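MutT/nudix family protein (Deinococcus radiodurans, PDB 2W4E) probably hydrolyses ADP-ribose in a magnesium-dependent reaction, the chain here being the Nudix domain of an N-terminally truncated form. Local coordinates at residues Leu109-Ala112 and Glu113-Met117. Sequence-based numbering, arbitrary orientation.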
loop_
_atom_site.group_PDB
_atom_site.type_symbol
_atom_site.label_atom_id
_atom_site.label_comp_id
_atom_site.label_asym_id
_atom_site.label_seq_id
_atom_site.Cartn_x
_atom_site.Cartn_y
_atom_site.Cartn_z
ATOM N N LEU A 109 1.034 3.614 -20.107
ATOM C CA LEU A 109 2.457 3.281 -20.095
ATOM C C LEU A 109 2.705 1.798 -20.117
ATOM O O LEU A 109 1.978 1.049 -19.471
ATOM C CB LEU A 109 3.092 3.836 -18.805
ATOM C CG LEU A 109 3.110 5.347 -18.605
ATOM C CD1 LEU A 109 3.391 5.664 -17.136
ATOM C CD2 LEU A 109 4.180 5.937 -19.484
ATOM N N PRO A 110 3.776 1.349 -20.807
ATOM C CA PRO A 110 4.178 -0.046 -20.668
ATOM C C PRO A 110 4.362 -0.448 -19.199
ATOM O O PRO A 110 4.890 0.345 -18.391
ATOM C CB PRO A 110 5.550 -0.092 -21.382
ATOM C CG PRO A 110 5.498 1.023 -22.351
ATOM C CD PRO A 110 4.780 2.128 -21.555
ATOM N N LEU A 111 3.964 -1.685 -18.863
ATOM C CA LEU A 111 4.035 -2.162 -17.485
ATOM C C LEU A 111 5.469 -2.141 -16.925
ATOM O O LEU A 111 5.648 -1.928 -15.740
ATOM C CB LEU A 111 3.456 -3.585 -17.356
ATOM C CG LEU A 111 1.943 -3.741 -17.264
ATOM C CD1 LEU A 111 1.530 -5.231 -17.334
ATOM C CD2 LEU A 111 1.404 -3.084 -15.981
ATOM N N ALA A 112 6.483 -2.375 -17.767
ATOM C CA ALA A 112 7.878 -2.417 -17.301
ATOM C C ALA A 112 8.298 -1.060 -16.718
ATOM O O ALA A 112 8.970 -0.976 -15.678
ATOM C CB ALA A 112 8.800 -2.848 -18.463
ATOM N N GLU A 113 7.849 0.002 -17.376
ATOM C CA GLU A 113 8.063 1.361 -16.943
ATOM C C GLU A 113 7.287 1.712 -15.669
ATOM O O GLU A 113 7.838 2.303 -14.758
ATOM C CB GLU A 113 7.685 2.320 -18.079
ATOM C CG GLU A 113 7.828 3.774 -17.705
ATOM C CD GLU A 113 9.247 4.173 -17.226
ATOM O OE1 GLU A 113 10.228 3.392 -17.331
ATOM O OE2 GLU A 113 9.368 5.300 -16.737
ATOM N N VAL A 114 6.038 1.278 -15.591
ATOM C CA VAL A 114 5.267 1.445 -14.351
ATOM C C VAL A 114 5.960 0.797 -13.127
ATOM O O VAL A 114 6.066 1.422 -12.036
ATOM C CB VAL A 114 3.822 0.914 -14.500
ATOM C CG1 VAL A 114 3.038 1.147 -13.197
ATOM C CG2 VAL A 114 3.141 1.666 -15.608
ATOM N N TYR A 115 6.438 -0.427 -13.297
ATOM C CA TYR A 115 7.127 -1.108 -12.180
ATOM C C TYR A 115 8.524 -0.532 -11.897
ATOM O O TYR A 115 8.999 -0.578 -10.731
ATOM C CB TYR A 115 7.115 -2.641 -12.340
ATOM C CG TYR A 115 5.739 -3.161 -11.950
ATOM C CD1 TYR A 115 4.680 -3.191 -12.882
ATOM C CD2 TYR A 115 5.470 -3.540 -10.637
ATOM C CE1 TYR A 115 3.372 -3.632 -12.508
ATOM C CE2 TYR A 115 4.169 -3.985 -10.251
ATOM C CZ TYR A 115 3.139 -4.019 -11.189
ATOM O OH TYR A 115 1.893 -4.445 -10.799
ATOM N N ARG A 116 9.161 0.047 -12.930
ATOM C CA ARG A 116 10.411 0.763 -12.678
ATOM C C ARG A 116 10.081 1.973 -11.799
ATOM O O ARG A 116 10.736 2.192 -10.779
ATOM C CB ARG A 116 11.110 1.187 -13.965
ATOM C CG ARG A 116 12.461 1.824 -13.675
ATOM C CD ARG A 116 12.887 2.777 -14.818
ATOM N NE ARG A 116 11.963 3.900 -14.958
ATOM C CZ ARG A 116 11.822 4.908 -14.093
ATOM N NH1 ARG A 116 12.578 5.007 -13.005
ATOM N NH2 ARG A 116 10.925 5.852 -14.337
ATOM N N MET A 117 9.053 2.731 -12.170
ATOM C CA MET A 117 8.575 3.836 -11.338
ATOM C C MET A 117 8.274 3.390 -9.894
ATOM O O MET A 117 8.732 4.013 -8.949
ATOM C CB MET A 117 7.362 4.508 -11.949
ATOM C CG MET A 117 7.661 5.261 -13.243
ATOM S SD MET A 117 6.128 5.616 -14.196
ATOM C CE MET A 117 5.478 6.951 -13.214
#
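Pro110 O accepts a hydrogen bond from the backbone N of Val114 at the point where strand 104-110 of the Nudix fold runs directly into helix 111-120, with Pro110 as the N-cap residue. This bond, 3.2 Å from Val114 N to Pro110 O, is nearly straight and lies in the carbonyl plane; Glu113 N adds a weak, bent one to the same oxygen. The first turn continues with Tyr115 N to Leu111 O (3.0 Å) and Arg116 N to Ala112 O.

Glu113, whose CB packs against Pro110 O, sends its carboxylate along the outer side of the helix toward Arg116. The chain leaves with CG anti to the backbone N (chi1 178°) and then bends at chi2, which brings both oxygens to the guanidinium edge. Arg116 grips them side-on in a bidentate salt bridge, NE to OE1 at 3.0 Å and NH2 to OE2 at 2.9 Å, with both oxygens almost in the guanidinium plane but the nitrogens on the syn sides, about 35° out of the carboxylate plane. An alanine in place of Glu113 would probably take both carboxylate partners from NE and NH2 of Arg116 and leave the guanidinium freer to turn, with the salt bridge from NH1 to Glu122 still in place.

On the inner side, Leu111 and Tyr115 lie side by side, pointing the same way, Leu111 CD2 4.0 Å from Tyr115 CE1. Leu111 O sits at the ring edge, in its plane, 3.3 Å from Tyr115 CD1. Leu111 packs on Val13 and Tyr115 on Leu11 of strand 6-14; the Tyr115 ring also meets helix 126-141, where its OH is hydrogen-bonded to Leu132 O. Leu109 CB touches Val114 CG2, and its CD1 rests 4.0 Å from Met117 SD, the Leu109 and Met117 side chains crossing at about a right angle.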